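Local coordinates for thiamin pyrophosphokinase (Saccharomyces cerevisiae, PDB 1IG0), which catalyses the transfer of pyrophosphate from ATP to thiamine, giving thiamine diphosphate and AMP, as a homodimer, at residues Cys5-Glu10 with Gly267-Val272; Ile237-Gln242 with Asn288-Asp293; Leu261-Arg266 with Phe297-Asp302. One frame throughout, in Å; residues are numbered along the deposited sequence.

Overall arrangement
The three contacts lie on the same side of the chain's centre, in or against the C-terminal beta sandwich that binds thiamine. Contacts 1 and 2 are centred about 12 Å apart, contacts 1 and 3 about 13 Å, and contacts 2 and 3 about 16 Å. Along the chain the order is 5-10, 237-242, 261-266, 267-272, 288-293, 297-302, so the segments interleave. Contact 3 pairs neighbouring strands of the five-stranded sheet, which also holds strand 235-238 of contact 2; strand 288-289 edges the ten-stranded sheet. Strand 260-266 is followed, after a short turn, by strand 270-272, where the N-terminal strand pairs in contact 1. Thr265 hydrogen-bonds to Asp271, tying this sheet to the wall of the thiamine pocket.

Contact 1 (Cys5-Glu10 with Gly267-Val272); sequences CIENPE and GLKWDV. With VIB (3-(4-amino-2-methyl-pyrimidin-5-ylmethyl)-5-(2-hydroxy-ethyl)-4-methyl-thiazol-3-ium), chain C.
One wall of the thiamine pocket is built here, where the N-terminal strand pairs antiparallel with strand 270-272 and Cys5, Trp270 and Val272 all touch the ligand. The Trp270 indole lies under the aminopyrimidine and its methylene bridge, with ligand C7A 3.4 Å above the ring plane near its rim, while CG of Lys269 touches the opposite face, also toward the rim. Glu7 runs beside the indole in extended form, CG anti to the backbone N (chi1 -170°), which brings OE1 within 3.2 Å of Trp270 NE1; this hydrogen bond is bent and meets the carboxylate from above its plane. The same oxygen is also bound by Tyr123 OH of the second subunit. Were Trp270 cut back to an alanine, the aminopyrimidine would probably lose the flat surface it lies against, and Glu7 OE1 one of its partners. Beyond the strand, Lys269 bends at chi2 (62°) and sends NZ to Asn8 O at 2.6 Å, with a longer salt bridge to Glu10. Asn8 ND2 gives a straight bond to Leu268 O (3.0 Å) and a weak one to Asp271 OD2, whose carboxylate also receives the amides of Gly267 and Leu268. Asp271 OD1 is held by Thr265 of strand 260-266, Glu10 continues to Arg289, and Leu268 packs on strand 248-254, so the pair is anchored to both sheets of the sandwich.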
loop_
_atom_site.group_PDB
_atom_site.type_symbol
_atom_site.label_atom_id
_atom_site.label_comp_id
_atom_site.label_asym_id
_atom_site.label_seq_id
_atom_site.Cartn_x
_atom_site.Cartn_y
_atom_site.Cartn_z
ATOM N N CYS B 5 -23.328 7.519 -11.766
ATOM C CA CYS B 5 -22.800 6.216 -11.397
ATOM C C CYS B 5 -23.936 5.229 -11.589
ATOM O O CYS B 5 -25.010 5.391 -11.011
ATOM C CB CYS B 5 -22.349 6.203 -9.934
ATOM S SG CYS B 5 -21.801 4.573 -9.354
ATOM N N ILE B 6 -23.707 4.215 -12.414
ATOM C CA ILE B 6 -24.736 3.220 -12.668
ATOM C C ILE B 6 -24.230 1.828 -12.341
ATOM O O ILE B 6 -23.043 1.539 -12.489
ATOM C CB ILE B 6 -25.188 3.240 -14.142
ATOM C CG1 ILE B 6 -24.032 2.813 -15.051
ATOM C CG2 ILE B 6 -25.672 4.633 -14.516
ATOM C CD1 ILE B 6 -24.430 2.634 -16.502
ATOM N N GLU B 7 -25.136 0.970 -11.888
ATOM C CA GLU B 7 -24.781 -0.398 -11.554
ATOM C C GLU B 7 -25.219 -1.286 -12.708
ATOM O O GLU B 7 -26.411 -1.447 -12.965
ATOM C CB GLU B 7 -25.475 -0.830 -10.262
ATOM C CG GLU B 7 -24.976 -2.155 -9.721
ATOM C CD GLU B 7 -25.596 -2.508 -8.388
ATOM O OE1 GLU B 7 -25.557 -1.662 -7.471
ATOM O OE2 GLU B 7 -26.115 -3.636 -8.255
ATOM N N ASN B 8 -24.241 -1.847 -13.408
ATOM C CA ASN B 8 -24.501 -2.711 -14.551
ATOM C C ASN B 8 -24.799 -4.142 -14.164
ATOM O O ASN B 8 -24.507 -4.573 -13.048
ATOM C CB ASN B 8 -23.283 -2.760 -15.480
ATOM C CG ASN B 8 -23.148 -1.534 -16.341
ATOM O OD1 ASN B 8 -24.069 -1.175 -17.071
ATOM N ND2 ASN B 8 -21.988 -0.888 -16.277
ATOM N N PRO B 9 -25.414 -4.898 -15.088
ATOM C CA PRO B 9 -25.704 -6.300 -14.792
ATOM C C PRO B 9 -24.314 -6.940 -14.839
ATOM O O PRO B 9 -23.342 -6.265 -15.184
ATOM C CB PRO B 9 -26.605 -6.722 -15.952
ATOM C CG PRO B 9 -26.194 -5.799 -17.069
ATOM C CD PRO B 9 -26.032 -4.483 -16.359
ATOM N N GLU B 10 -24.201 -8.223 -14.527
ATOM C CA GLU B 10 -22.888 -8.862 -14.502
ATOM C C GLU B 10 -22.095 -8.892 -15.811
ATOM O O GLU B 10 -20.864 -8.954 -15.786
ATOM C CB GLU B 10 -23.018 -10.277 -13.944
ATOM C CG GLU B 10 -21.881 -10.664 -13.018
ATOM C CD GLU B 10 -21.607 -9.607 -11.959
ATOM O OE1 GLU B 10 -22.557 -9.169 -11.276
ATOM O OE2 GLU B 10 -20.434 -9.213 -11.808
ATOM N N GLY B 267 -17.910 -0.773 -18.929
ATOM C CA GLY B 267 -17.478 -2.140 -18.710
ATOM C C GLY B 267 -17.138 -2.496 -17.277
ATOM O O GLY B 267 -16.565 -3.553 -17.024
ATOM N N LEU B 268 -17.470 -1.615 -16.339
ATOM C CA LEU B 268 -17.222 -1.874 -14.924
ATOM C C LEU B 268 -18.581 -2.089 -14.261
ATOM O O LEU B 268 -19.562 -1.447 -14.639
ATOM C CB LEU B 268 -16.510 -0.684 -14.271
ATOM C CG LEU B 268 -15.067 -0.368 -14.682
ATOM C CD1 LEU B 268 -14.621 0.926 -14.011
ATOM C CD2 LEU B 268 -14.150 -1.519 -14.287
ATOM N N LYS B 269 -18.639 -2.993 -13.285
ATOM C CA LYS B 269 -19.888 -3.274 -12.581
ATOM C C LYS B 269 -20.548 -1.956 -12.205
ATOM O O LYS B 269 -21.769 -1.817 -12.266
ATOM C CB LYS B 269 -19.614 -4.103 -11.325
ATOM C CG LYS B 269 -20.854 -4.415 -10.499
ATOM C CD LYS B 269 -21.878 -5.242 -11.262
ATOM C CE LYS B 269 -23.079 -5.553 -10.377
ATOM N NZ LYS B 269 -24.127 -6.325 -11.100
ATOM N N TRP B 270 -19.721 -0.991 -11.818
ATOM C CA TRP B 270 -20.185 0.339 -11.462
ATOM C C TRP B 270 -19.469 1.332 -12.373
ATOM O O TRP B 270 -18.318 1.694 -12.128
ATOM C CB TRP B 270 -19.869 0.637 -9.995
ATOM C CG TRP B 270 -20.747 -0.114 -9.039
ATOM C CD1 TRP B 270 -21.991 0.249 -8.605
ATOM C CD2 TRP B 270 -20.457 -1.373 -8.419
ATOM N NE1 TRP B 270 -22.495 -0.708 -7.754
ATOM C CE2 TRP B 270 -21.576 -1.718 -7.627
ATOM C CE3 TRP B 270 -19.364 -2.250 -8.466
ATOM C CZ2 TRP B 270 -21.627 -2.898 -6.875
ATOM C CZ3 TRP B 270 -19.417 -3.428 -7.717
ATOM C CH2 TRP B 270 -20.544 -3.740 -6.937
ATOM N N ASP B 271 -20.148 1.741 -13.443
ATOM C CA ASP B 271 -19.581 2.697 -14.390
ATOM C C ASP B 271 -19.895 4.116 -13.947
ATOM O O ASP B 271 -20.974 4.385 -13.417
ATOM C CB ASP B 271 -20.139 2.475 -15.799
ATOM C CG ASP B 271 -19.405 1.388 -16.558
ATOM O OD1 ASP B 271 -18.175 1.261 -16.376
ATOM O OD2 ASP B 271 -20.050 0.673 -17.351
ATOM N N VAL B 272 -18.953 5.025 -14.175
ATOM C CA VAL B 272 -19.133 6.415 -13.784
ATOM C C VAL B 272 -18.884 7.391 -14.930
ATOM O O VAL B 272 -18.305 7.030 -15.953
ATOM C CB VAL B 272 -18.197 6.781 -12.610
ATOM C CG1 VAL B 272 -18.533 5.932 -11.398
ATOM C CG2 VAL B 272 -16.751 6.566 -13.009
HETATM C CM2 VIB C . -18.012 3.994 -8.291
HETATM N N4A VIB C . -20.535 0.908 -5.348
HETATM C CM4 VIB C . -18.655 -3.598 -3.873
HETATM O O1 VIB C . -16.029 -2.550 -0.086
HETATM C C7 VIB C . -16.797 -3.709 -0.428
HETATM C C6 VIB C . -18.229 -3.279 -0.840
HETATM C C2 VIB C . -17.949 -0.140 -3.140
HETATM S S1 VIB C . -17.794 -0.446 -1.382
HETATM C C5 VIB C . -18.156 -2.147 -1.861
HETATM C C4 VIB C . -18.335 -2.270 -3.203
HETATM N N3 VIB C . -18.217 -1.155 -3.837
HETATM C C7A VIB C . -18.370 -1.026 -5.314
HETATM C C4A VIB C . -19.362 1.192 -6.076
HETATM N N3A VIB C . -19.271 2.402 -6.797
HETATM C C2A VIB C . -18.110 2.705 -7.526
HETATM N N1A VIB C . -17.040 1.791 -7.538
HETATM C C6A VIB C . -17.128 0.581 -6.820
HETATM C C5A VIB C . -18.288 0.273 -6.087
#

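Contact 2 (Ile237-Gln242 with Asn288-Asp293); sequences IEYDPQ and NRFVGD
The hydroxyl of Tyr239 donates a short hydrogen bond to the carbonyl of Gly292, OH to O 2.6 Å, reaching that oxygen from a direction tilted 28° out of the carbonyl plane. The acceptor lies at the edge of the phenol ring, in its plane, so that Tyr239 CE1 also approaches Gly292 O at 3.2 Å. Farther along the same edge comes Asp293 O, 3.6 Å from Tyr239 CE1; Pro241 CG reaches this second carbonyl at 3.4 Å. The ring is placed by a first torsion of 46°, which sets CG between the backbone N and the carbonyl carbon and turns the phenol toward the loop 290-293. On its other flank stands Phe290. The planes of the two rings are inclined by 23° and the rings heavily offset: CE2 of Tyr239 sits over the rim of one face of Phe290, 3.8 Å from Phe290 CD1, while the hydroxyl oxygen rests against Phe290 CB. Ile237 CG2 adds a looser apolar touch to Phe290 CZ at 4.3 Å. Both aromatic side chains are buried. Phe290 packs on Ile248 and Cys251 of strand 248-254 and on Val308 of strand 304-310, and Ile237 on Met25 and Leu306, whereas the Asp293 carboxylate turns off to a salt bridge with Lys13. With strand 235-238 in the five-stranded sheet and strand 288-289 at the edge of the ten-stranded one, these residues bridge the two layers of a beta sandwich.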
loop_
_atom_site.group_PDB
_atom_site.type_symbol
_atom_site.label_atom_id
_atom_site.label_comp_id
_atom_site.label_asym_id
_atom_site.label_seq_id
_atom_site.Cartn_x
_atom_site.Cartn_y
_atom_site.Cartn_z
ATOM N N ILE B 237 -8.860 -1.593 -21.782
ATOM C CA ILE B 237 -8.268 -2.793 -21.208
ATOM C C ILE B 237 -8.928 -4.003 -21.860
ATOM O O ILE B 237 -10.148 -4.160 -21.808
ATOM C CB ILE B 237 -8.497 -2.849 -19.686
ATOM C CG1 ILE B 237 -7.855 -1.630 -19.022
ATOM C CG2 ILE B 237 -7.923 -4.142 -19.120
ATOM C CD1 ILE B 237 -8.179 -1.497 -17.562
ATOM N N GLU B 238 -8.118 -4.853 -22.482
ATOM C CA GLU B 238 -8.640 -6.036 -23.153
ATOM C C GLU B 238 -8.290 -7.324 -22.421
ATOM O O GLU B 238 -7.261 -7.416 -21.750
ATOM C CB GLU B 238 -8.109 -6.092 -24.588
ATOM C CG GLU B 238 -8.491 -4.884 -25.427
ATOM C CD GLU B 238 -8.061 -5.023 -26.873
ATOM O OE1 GLU B 238 -8.421 -6.036 -27.507
ATOM O OE2 GLU B 238 -7.367 -4.118 -27.379
ATOM N N TYR B 239 -9.162 -8.317 -22.548
ATOM C CA TYR B 239 -8.949 -9.606 -21.909
ATOM C C TYR B 239 -9.795 -10.708 -22.523
ATOM O O TYR B 239 -10.926 -10.478 -22.951
ATOM C CB TYR B 239 -9.239 -9.505 -20.405
ATOM C CG TYR B 239 -10.517 -8.770 -20.058
ATOM C CD1 TYR B 239 -11.769 -9.370 -20.223
ATOM C CD2 TYR B 239 -10.475 -7.462 -19.574
ATOM C CE1 TYR B 239 -12.948 -8.681 -19.910
ATOM C CE2 TYR B 239 -11.643 -6.765 -19.259
ATOM C CZ TYR B 239 -12.876 -7.378 -19.428
ATOM O OH TYR B 239 -14.027 -6.683 -19.120
ATOM N N ASP B 240 -9.223 -11.906 -22.587
ATOM C CA ASP B 240 -9.939 -13.056 -23.110
ATOM C C ASP B 240 -10.927 -13.453 -22.019
ATOM O O ASP B 240 -10.558 -13.556 -20.847
ATOM C CB ASP B 240 -8.971 -14.206 -23.394
ATOM C CG ASP B 240 -9.679 -15.533 -23.575
ATOM O OD1 ASP B 240 -9.591 -16.383 -22.664
ATOM O OD2 ASP B 240 -10.332 -15.723 -24.622
ATOM N N PRO B 241 -12.199 -13.662 -22.382
ATOM C CA PRO B 241 -13.220 -14.044 -21.404
ATOM C C PRO B 241 -12.823 -15.188 -20.472
ATOM O O PRO B 241 -12.974 -15.081 -19.256
ATOM C CB PRO B 241 -14.418 -14.386 -22.284
ATOM C CG PRO B 241 -14.275 -13.401 -23.404
ATOM C CD PRO B 241 -12.795 -13.495 -23.720
ATOM N N GLN B 242 -12.309 -16.278 -21.036
ATOM C CA GLN B 242 -11.911 -17.419 -20.219
ATOM C C GLN B 242 -10.819 -17.023 -19.233
ATOM O O GLN B 242 -10.831 -17.445 -18.078
ATOM C CB GLN B 242 -11.421 -18.569 -21.103
ATOM C CG GLN B 242 -11.166 -19.857 -20.336
ATOM C CD GLN B 242 -12.413 -20.377 -19.638
ATOM O OE1 GLN B 242 -13.388 -20.757 -20.286
ATOM N NE2 GLN B 242 -12.387 -20.388 -18.309
ATOM N N ASN B 288 -14.461 -2.737 -7.335
ATOM C CA ASN B 288 -15.232 -2.690 -8.569
ATOM C C ASN B 288 -14.861 -3.994 -9.270
ATOM O O ASN B 288 -14.109 -4.801 -8.719
ATOM C CB ASN B 288 -14.813 -1.497 -9.430
ATOM C CG ASN B 288 -15.941 -0.988 -10.318
ATOM O OD1 ASN B 288 -16.731 -1.767 -10.856
ATOM N ND2 ASN B 288 -16.009 0.327 -10.487
ATOM N N ARG B 289 -15.378 -4.213 -10.471
ATOM C CA ARG B 289 -15.056 -5.431 -11.202
ATOM C C ARG B 289 -15.441 -5.276 -12.667
ATOM O O ARG B 289 -16.328 -4.494 -13.005
ATOM C CB ARG B 289 -15.798 -6.631 -10.596
ATOM C CG ARG B 289 -17.260 -6.727 -11.005
ATOM C CD ARG B 289 -17.985 -7.843 -10.281
ATOM N NE ARG B 289 -18.212 -7.515 -8.879
ATOM C CZ ARG B 289 -19.393 -7.590 -8.278
ATOM N NH1 ARG B 289 -20.464 -7.983 -8.956
ATOM N NH2 ARG B 289 -19.501 -7.277 -6.995
ATOM N N PHE B 290 -14.763 -6.016 -13.535
ATOM C CA PHE B 290 -15.045 -5.968 -14.965
ATOM C C PHE B 290 -16.356 -6.691 -15.273
ATOM O O PHE B 290 -16.624 -7.763 -14.729
ATOM C CB PHE B 290 -13.922 -6.651 -15.753
ATOM C CG PHE B 290 -12.577 -5.994 -15.614
ATOM C CD1 PHE B 290 -11.429 -6.772 -15.494
ATOM C CD2 PHE B 290 -12.446 -4.607 -15.638
ATOM C CE1 PHE B 290 -10.173 -6.184 -15.400
ATOM C CE2 PHE B 290 -11.190 -4.008 -15.544
ATOM C CZ PHE B 290 -10.052 -4.799 -15.425
ATOM N N VAL B 291 -17.174 -6.103 -16.139
ATOM C CA VAL B 291 -18.429 -6.727 -16.541
ATOM C C VAL B 291 -18.475 -6.789 -18.061
ATOM O O VAL B 291 -19.317 -7.472 -18.642
ATOM C CB VAL B 291 -19.665 -5.960 -16.019
ATOM C CG1 VAL B 291 -19.704 -6.032 -14.504
ATOM C CG2 VAL B 291 -19.636 -4.514 -16.496
ATOM N N GLY B 292 -17.563 -6.063 -18.700
ATOM C CA GLY B 292 -17.500 -6.080 -20.148
ATOM C C GLY B 292 -17.067 -7.470 -20.573
ATOM O O GLY B 292 -16.118 -8.021 -20.016
ATOM N N ASP B 293 -17.769 -8.044 -21.545
ATOM C CA ASP B 293 -17.456 -9.383 -22.038
ATOM C C ASP B 293 -15.972 -9.608 -22.300
ATOM O O ASP B 293 -15.386 -10.576 -21.812
ATOM C CB ASP B 293 -18.219 -9.661 -23.336
ATOM C CG ASP B 293 -19.591 -10.249 -23.097
ATOM O OD1 ASP B 293 -20.350 -10.375 -24.082
ATOM O OD2 ASP B 293 -19.909 -10.594 -21.940
#

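Contact 3 (Leu261-Arg266 with Phe297-Asp302); sequences LVKETR and FIDTKD
The aliphatic chain of Lys263 runs alongside Asp299: Lys263 CD passes 3.5 Å from Asp299 OD2, although the ammonium group goes on past the carboxylate. The same aspartate faces Glu264 as well. Its amide donates to Glu264 O at 2.8 Å, and its carbonyl accepts Glu264 N. A water bridges the two acidic side chains, donating to Glu264 OE1 (2.7 Å) and Asp299 OD2 (2.9 Å), which probably eases the nearness of two like charges. Glu264 OE2 is engaged by Arg266 NE at 2.8 Å in a salt bridge, met from above the carboxylate plane. With CG beside its backbone N (chi1 -66°) and extended from there to NE, Arg266 carries its guanidinium over to that group and on to Asp17. Nearby, Phe297 turns its ring edge to Glu264 OE1. Outside this row, Phe297 N bonds Arg266 O at 2.7 Å, and Lys301 N bonds Leu261 O. Thr265 and Ile298 point to the other face, where Thr265 OG1 accepts from Val272 N of the neighbouring strand 270-272. Lys263 and Glu264 together opposite Asp299 form a classic beta bulge between antiparallel strands of the sandwich.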
loop_
_atom_site.group_PDB
_atom_site.type_symbol
_atom_site.label_atom_id
_atom_site.label_comp_id
_atom_site.label_asym_id
_atom_site.label_seq_id
_atom_site.Cartn_x
_atom_site.Cartn_y
_atom_site.Cartn_z
ATOM N N LEU B 261 -10.258 13.389 -12.394
ATOM C CA LEU B 261 -11.647 13.247 -12.792
ATOM C C LEU B 261 -11.814 12.020 -13.674
ATOM O O LEU B 261 -11.083 11.845 -14.647
ATOM C CB LEU B 261 -12.091 14.496 -13.561
ATOM C CG LEU B 261 -13.511 14.558 -14.129
ATOM C CD1 LEU B 261 -14.528 14.639 -12.996
ATOM C CD2 LEU B 261 -13.635 15.775 -15.038
ATOM N N VAL B 262 -12.761 11.159 -13.319
ATOM C CA VAL B 262 -13.023 9.982 -14.129
ATOM C C VAL B 262 -14.090 10.431 -15.115
ATOM O O VAL B 262 -15.283 10.421 -14.807
ATOM C CB VAL B 262 -13.554 8.802 -13.292
ATOM C CG1 VAL B 262 -13.809 7.604 -14.197
ATOM C CG2 VAL B 262 -12.546 8.439 -12.213
ATOM N N LYS B 263 -13.648 10.851 -16.294
ATOM C CA LYS B 263 -14.558 11.329 -17.323
ATOM C C LYS B 263 -15.621 10.300 -17.680
ATOM O O LYS B 263 -16.802 10.629 -17.814
ATOM C CB LYS B 263 -13.775 11.722 -18.576
ATOM C CG LYS B 263 -14.659 12.202 -19.711
ATOM C CD LYS B 263 -13.855 12.860 -20.818
ATOM C CE LYS B 263 -14.777 13.370 -21.911
ATOM N NZ LYS B 263 -15.883 14.185 -21.333
ATOM N N GLU B 264 -15.198 9.050 -17.831
ATOM C CA GLU B 264 -16.125 7.985 -18.178
ATOM C C GLU B 264 -15.491 6.604 -18.174
ATOM O O GLU B 264 -14.312 6.441 -18.485
ATOM C CB GLU B 264 -16.730 8.251 -19.563
ATOM C CG GLU B 264 -17.340 7.023 -20.228
ATOM C CD GLU B 264 -17.863 7.307 -21.622
ATOM O OE1 GLU B 264 -17.154 7.984 -22.396
ATOM O OE2 GLU B 264 -18.975 6.842 -21.948
ATOM N N THR B 265 -16.291 5.613 -17.798
ATOM C CA THR B 265 -15.860 4.225 -17.795
ATOM C C THR B 265 -16.996 3.431 -18.418
ATOM O O THR B 265 -18.164 3.795 -18.283
ATOM C CB THR B 265 -15.608 3.678 -16.376
ATOM O OG1 THR B 265 -16.844 3.614 -15.652
ATOM C CG2 THR B 265 -14.621 4.563 -15.638
ATOM N N ARG B 266 -16.640 2.367 -19.124
ATOM C CA ARG B 266 -17.613 1.492 -19.760
ATOM C C ARG B 266 -17.100 0.076 -19.549
ATOM O O ARG B 266 -15.973 -0.238 -19.923
ATOM C CB ARG B 266 -17.713 1.785 -21.263
ATOM C CG ARG B 266 -18.267 3.156 -21.619
ATOM C CD ARG B 266 -18.406 3.301 -23.132
ATOM N NE ARG B 266 -19.020 4.571 -23.516
ATOM C CZ ARG B 266 -19.290 4.925 -24.770
ATOM N NH1 ARG B 266 -19.002 4.108 -25.775
ATOM N NH2 ARG B 266 -19.845 6.104 -25.022
ATOM N N PHE B 297 -13.348 0.065 -20.671
ATOM C CA PHE B 297 -12.824 1.367 -21.064
ATOM C C PHE B 297 -12.789 2.322 -19.880
ATOM O O PHE B 297 -13.783 2.483 -19.172
ATOM C CB PHE B 297 -13.693 1.962 -22.177
ATOM C CG PHE B 297 -13.247 3.321 -22.644
ATOM C CD1 PHE B 297 -12.047 3.480 -23.334
ATOM C CD2 PHE B 297 -14.038 4.442 -22.404
ATOM C CE1 PHE B 297 -11.643 4.739 -23.783
ATOM C CE2 PHE B 297 -13.645 5.705 -22.846
ATOM C CZ PHE B 297 -12.446 5.855 -23.537
ATOM N N ILE B 298 -11.637 2.949 -19.666
ATOM C CA ILE B 298 -11.476 3.904 -18.576
ATOM C C ILE B 298 -10.866 5.191 -19.116
ATOM O O ILE B 298 -9.773 5.181 -19.681
ATOM C CB ILE B 298 -10.569 3.340 -17.461
ATOM C CG1 ILE B 298 -11.234 2.113 -16.832
ATOM C CG2 ILE B 298 -10.322 4.406 -16.394
ATOM C CD1 ILE B 298 -10.375 1.388 -15.817
ATOM N N ASP B 299 -11.585 6.296 -18.940
ATOM C CA ASP B 299 -11.133 7.595 -19.420
ATOM C C ASP B 299 -10.994 8.575 -18.262
ATOM O O ASP B 299 -11.991 9.055 -17.718
ATOM C CB ASP B 299 -12.130 8.142 -20.445
ATOM C CG ASP B 299 -11.679 9.452 -21.065
ATOM O OD1 ASP B 299 -10.631 9.984 -20.645
ATOM O OD2 ASP B 299 -12.375 9.951 -21.974
ATOM N N THR B 300 -9.753 8.865 -17.887
ATOM C CA THR B 300 -9.478 9.793 -16.798
ATOM C C THR B 300 -8.772 11.042 -17.310
ATOM O O THR B 300 -8.107 11.011 -18.346
ATOM C CB THR B 300 -8.604 9.139 -15.709
ATOM O OG1 THR B 300 -7.416 8.599 -16.304
ATOM C CG2 THR B 300 -9.375 8.033 -15.004
ATOM N N LYS B 301 -8.925 12.140 -16.575
ATOM C CA LYS B 301 -8.316 13.418 -16.935
ATOM C C LYS B 301 -6.798 13.355 -16.782
ATOM O O LYS B 301 -6.056 13.949 -17.566
ATOM C CB LYS B 301 -8.880 14.523 -16.042
ATOM C CG LYS B 301 -8.565 15.933 -16.503
ATOM C CD LYS B 301 -9.071 16.941 -15.486
ATOM C CE LYS B 301 -9.212 18.322 -16.095
ATOM N NZ LYS B 301 -10.255 18.329 -17.157
ATOM N N ASP B 302 -6.347 12.640 -15.757
ATOM C CA ASP B 302 -4.923 12.475 -15.490
ATOM C C ASP B 302 -4.645 10.991 -15.284
ATOM O O ASP B 302 -5.567 10.220 -15.018
ATOM C CB ASP B 302 -4.515 13.246 -14.231
ATOM C CG ASP B 302 -4.954 14.699 -14.265
ATOM O OD1 ASP B 302 -6.073 14.996 -13.797
ATOM O OD2 ASP B 302 -4.185 15.543 -14.769
HETATM O O HOH W 1 -15.094 9.713 -22.900
#